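Aldehyde Dehydrogenase (Burkholderia cenocepacia, PDB 4O6R) probably oxidises aldehydes to carboxylic acids using NAD(P)+, and binds AMP. Local coordinates at residues V199-P202 with A203-N207; V377-H381 with A382-V386. All coordinates share one frame; numbering follows the deposited sequence.

How the interactions relate
Interaction 1 and interaction 2 are both turns that link a helix and a strand, placed on opposite sides of the chain's centre. Their centres lie about 49 Å apart and their nearest atoms about 35 Å, so they do not touch. At 199-207 the chain passes from helix 187-199 into strand 206-208, part of the sheet that also holds strand 176-180; K180 and E183, at and just beyond that strand's end, bind AMP. At 377-386 it leaves strand 375-378 of the other large sheet for helix 385-388. Both lie away from the AMP site. One turn is closed by backbone, with a water beside it, the other by backbone and an aspartate carboxylate.

Interaction 1: V199-P202 with A203-N207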
loop_
_atom_site.group_PDB
_atom_site.type_symbol
_atom_site.label_atom_id
_atom_site.label_comp_id
_atom_site.label_asym_id
_atom_site.label_seq_id
_atom_site.Cartn_x
_atom_site.Cartn_y
_atom_site.Cartn_z
ATOM N N VAL A 199 2.913 32.722 -4.872
ATOM C CA VAL A 199 2.357 31.671 -5.728
ATOM C C VAL A 199 0.883 31.372 -5.435
ATOM O O VAL A 199 0.273 30.635 -6.196
ATOM C CB VAL A 199 3.197 30.362 -5.739
ATOM C CG1 VAL A 199 4.615 30.655 -6.188
ATOM C CG2 VAL A 199 3.203 29.659 -4.390
ATOM N N GLY A 200 0.321 31.921 -4.353
ATOM C CA GLY A 200 -1.103 31.853 -4.092
ATOM C C GLY A 200 -1.520 31.073 -2.847
ATOM O O GLY A 200 -2.689 30.751 -2.699
ATOM N N PHE A 201 -0.608 30.776 -1.929
ATOM C CA PHE A 201 -1.061 30.127 -0.681
ATOM C C PHE A 201 -2.028 31.060 0.053
ATOM O O PHE A 201 -1.730 32.263 0.233
ATOM C CB PHE A 201 0.096 29.756 0.224
ATOM C CG PHE A 201 0.782 28.483 -0.163
ATOM C CD1 PHE A 201 1.694 28.467 -1.203
ATOM C CD2 PHE A 201 0.534 27.308 0.513
ATOM C CE1 PHE A 201 2.354 27.306 -1.562
ATOM C CE2 PHE A 201 1.178 26.119 0.141
ATOM C CZ PHE A 201 2.094 26.119 -0.897
ATOM N N PRO A 202 -3.209 30.549 0.434
ATOM C CA PRO A 202 -4.154 31.424 1.127
ATOM C C PRO A 202 -3.648 31.954 2.476
ATOM O O PRO A 202 -2.821 31.335 3.145
ATOM C CB PRO A 202 -5.403 30.544 1.324
ATOM C CG PRO A 202 -5.297 29.503 0.270
ATOM C CD PRO A 202 -3.829 29.274 0.020
ATOM N N ALA A 203 -4.108 33.141 2.823
ATOM C CA ALA A 203 -3.778 33.735 4.089
ATOM C C ALA A 203 -4.140 32.790 5.233
ATOM O O ALA A 203 -5.239 32.239 5.303
ATOM C CB ALA A 203 -4.524 35.054 4.261
ATOM N N GLY A 204 -3.192 32.629 6.133
ATOM C CA GLY A 204 -3.369 31.830 7.339
ATOM C C GLY A 204 -2.904 30.414 7.208
ATOM O O GLY A 204 -2.774 29.716 8.205
ATOM N N VAL A 205 -2.665 29.969 5.986
ATOM C CA VAL A 205 -2.296 28.570 5.768
ATOM C C VAL A 205 -0.882 28.300 6.304
ATOM O O VAL A 205 -0.642 27.240 6.873
ATOM C CB VAL A 205 -2.437 28.178 4.284
ATOM C CG1 VAL A 205 -1.869 26.783 3.978
ATOM C CG2 VAL A 205 -3.897 28.192 3.918
ATOM N N VAL A 206 0.016 29.272 6.149
ATOM C CA VAL A 206 1.392 29.167 6.662
ATOM C C VAL A 206 1.693 30.441 7.434
ATOM O O VAL A 206 1.570 31.556 6.885
ATOM C CB VAL A 206 2.428 29.024 5.532
ATOM C CG1 VAL A 206 3.860 29.018 6.074
ATOM C CG2 VAL A 206 2.160 27.748 4.765
ATOM N N ASN A 207 2.084 30.272 8.694
ATOM C CA ASN A 207 2.455 31.383 9.542
ATOM C C ASN A 207 3.845 31.148 10.130
ATOM O O ASN A 207 4.128 30.069 10.670
ATOM C CB ASN A 207 1.430 31.571 10.641
ATOM C CG ASN A 207 0.024 31.575 10.107
ATOM O OD1 ASN A 207 -0.508 32.625 9.776
ATOM N ND2 ASN A 207 -0.570 30.398 9.973
HETATM O O HOH W 1 -0.298 31.462 4.100
#
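P202 and V205 meet at the two ends of a type II beta turn, P202 to V205. V205 N donates to P202 O over 3.2 Å at 161°. A water lies 2.7 Å from P202 O, to which it can donate, and accepts from V206 N at 3.0 Å, so it may bridge the turn to the first residue of the strand.

The tight side is apolar. V205 holds CG1 opposite its own backbone N (chi1 172°), which leaves CG2 for the proline: V205 CG2 sits 3.8 Å from P202 CB, the two side chains running slantwise past each other. The other branch, CG1, reaches the edge of the F201 ring, near its plane, with V205 CG1 4.2 Å from F201 CD2, a looser touch. L171 of helix 159-172 packs on both F201 and V205, while W64 of helix 47-66 packs on P202 and V205.

The solvent side belongs to G200 and A203, both exposed, with the A203 methyl directed away from the preceding segment. G204 has positive phi (94°), as the third position of a type II turn favours. Its carbonyl is gripped by the strand: N207 ND2 donates to G204 O at 2.9 Å, and the same amide nitrogen also serves V177 O.

G200, with its own positive phi, ends helix 187-199 in a Schellman motif; the turn then delivers the chain to strand 206-208, parallel to strand 176-180, as in the helix-to-strand return of a Rossmann-like beta-alpha-beta unit.

Interaction 2: V377-H381 with A382-V386; sequences VEAKH and ATDRV
D384 turns its carboxylate back across the turn onto H381, and its two oxygens have different neighbours, OD2 the H381 backbone and OD1 the imidazole. H381 N donates to D384 OD2 at 2.8 Å, coming from above the carboxylate plane, 57° out of it. K380 N stands 3.1 Å from the same D384 OD2, and the methyl of A379 also lies close to it. OD1 lies in the plane of the ring at its edge, with D384 OD1 3.8 Å from H381 CD2. Ring and carboxylate planes are 68° apart.

The first torsion of D384 (chi1 -68°) sets CG beside its own backbone N, bringing the carboxylate round to the H381 amide. K380 comes over one face of the imidazole, its CG 3.7 Å above the H381 ring plane and offset toward the rim, before the extended lysine chain leads off. T383 OG1 lies 3.6 Å from H381 CB, beside the side chain's root.

The backbone closes the type I beta turn H381-D384: D384 N donates to H381 O at 3.0 Å. With H381 N bonded to the carboxylate, D384 thus pairs with the histidine backbone both ways. H381 NE2 is 5.0 Å from D384 OD1, so any pull toward a protonated imidazole would probably be modest.

H381, T383 and K380 are exposed, whereas A379 packs on T397 and L399. The turn joins strand 375-378 to the short, weakly bonded helix about 385-388, beginning the crossover to the parallel neighbour 395-401, with helix 334-349 touching V377, R385 and V386.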
loop_
_atom_site.group_PDB
_atom_site.type_symbol
_atom_site.label_atom_id
_atom_site.label_comp_id
_atom_site.label_asym_id
_atom_site.label_seq_id
_atom_site.Cartn_x
_atom_site.Cartn_y
_atom_site.Cartn_z
ATOM N N VAL A 377 40.271 13.601 15.865
ATOM C CA VAL A 377 40.802 13.161 17.141
ATOM C C VAL A 377 40.706 11.658 17.226
ATOM O O VAL A 377 39.617 11.107 17.078
ATOM C CB VAL A 377 39.997 13.722 18.335
ATOM C CG1 VAL A 377 40.498 13.139 19.633
ATOM C CG2 VAL A 377 40.077 15.226 18.366
ATOM N N GLU A 378 41.828 10.998 17.485
ATOM C CA GLU A 378 41.792 9.585 17.752
ATOM C C GLU A 378 41.553 9.369 19.239
ATOM O O GLU A 378 42.362 9.812 20.058
ATOM C CB GLU A 378 43.049 8.897 17.256
ATOM C CG GLU A 378 42.941 7.388 17.365
ATOM C CD GLU A 378 43.652 6.614 16.243
ATOM O OE1 GLU A 378 44.469 7.155 15.457
ATOM O OE2 GLU A 378 43.380 5.421 16.181
ATOM N N ALA A 379 40.444 8.707 19.590
ATOM C CA ALA A 379 40.058 8.555 21.007
ATOM C C ALA A 379 40.710 7.352 21.651
ATOM O O ALA A 379 40.944 6.340 21.001
ATOM C CB ALA A 379 38.563 8.440 21.163
ATOM N N LYS A 380 40.983 7.465 22.945
ATOM C CA LYS A 380 41.569 6.363 23.697
ATOM C C LYS A 380 40.556 5.237 23.874
ATOM O O LYS A 380 40.936 4.088 23.781
ATOM C CB LYS A 380 42.110 6.884 25.037
ATOM C CG LYS A 380 42.938 5.920 25.856
ATOM C CD LYS A 380 43.329 6.576 27.179
ATOM C CE LYS A 380 44.002 5.588 28.127
ATOM N NZ LYS A 380 44.048 6.124 29.513
ATOM N N HIS A 381 39.267 5.567 24.066
ATOM C CA HIS A 381 38.176 4.580 24.242
ATOM C C HIS A 381 36.847 5.050 23.608
ATOM O O HIS A 381 36.567 6.282 23.553
ATOM C CB HIS A 381 37.885 4.324 25.745
ATOM C CG HIS A 381 39.095 4.015 26.593
ATOM N ND1 HIS A 381 39.782 2.821 26.520
ATOM C CD2 HIS A 381 39.683 4.720 27.591
ATOM C CE1 HIS A 381 40.765 2.820 27.397
ATOM N NE2 HIS A 381 40.727 3.961 28.065
ATOM N N ALA A 382 36.009 4.096 23.188
ATOM C CA ALA A 382 34.652 4.385 22.677
ATOM C C ALA A 382 33.700 5.050 23.699
ATOM O O ALA A 382 32.637 5.567 23.330
ATOM C CB ALA A 382 33.993 3.119 22.179
ATOM N N THR A 383 34.070 4.962 24.976
ATOM C CA THR A 383 33.321 5.578 26.051
ATOM C C THR A 383 33.800 6.985 26.375
ATOM O O THR A 383 33.216 7.653 27.239
ATOM C CB THR A 383 33.465 4.740 27.328
ATOM O OG1 THR A 383 34.858 4.556 27.592
ATOM C CG2 THR A 383 32.803 3.401 27.143
ATOM N N ASP A 384 34.864 7.453 25.724
ATOM C CA ASP A 384 35.300 8.815 25.964
ATOM C C ASP A 384 34.202 9.821 25.596
ATOM O O ASP A 384 33.365 9.552 24.722
ATOM C CB ASP A 384 36.580 9.118 25.199
ATOM C CG ASP A 384 37.783 8.341 25.739
ATOM O OD1 ASP A 384 37.769 7.883 26.920
ATOM O OD2 ASP A 384 38.760 8.196 24.977
ATOM N N ARG A 385 34.233 10.978 26.255
ATOM C CA ARG A 385 33.246 12.020 26.013
ATOM C C ARG A 385 33.061 12.368 24.534
ATOM O O ARG A 385 31.924 12.444 24.059
ATOM C CB ARG A 385 33.534 13.277 26.836
ATOM C CG ARG A 385 33.365 13.078 28.360
ATOM C CD ARG A 385 33.382 14.382 29.155
ATOM N NE ARG A 385 32.302 15.266 28.728
ATOM C CZ ARG A 385 32.247 16.590 28.894
ATOM N NH1 ARG A 385 33.221 17.260 29.495
ATOM N NH2 ARG A 385 31.190 17.256 28.433
ATOM N N VAL A 386 34.151 12.562 23.793
ATOM C CA VAL A 386 34.011 13.004 22.405
ATOM C C VAL A 386 33.570 11.880 21.478
ATOM O O VAL A 386 33.252 12.133 20.320
ATOM C CB VAL A 386 35.241 13.742 21.813
ATOM C CG1 VAL A 386 35.523 15.024 22.574
ATOM C CG2 VAL A 386 36.459 12.842 21.710
#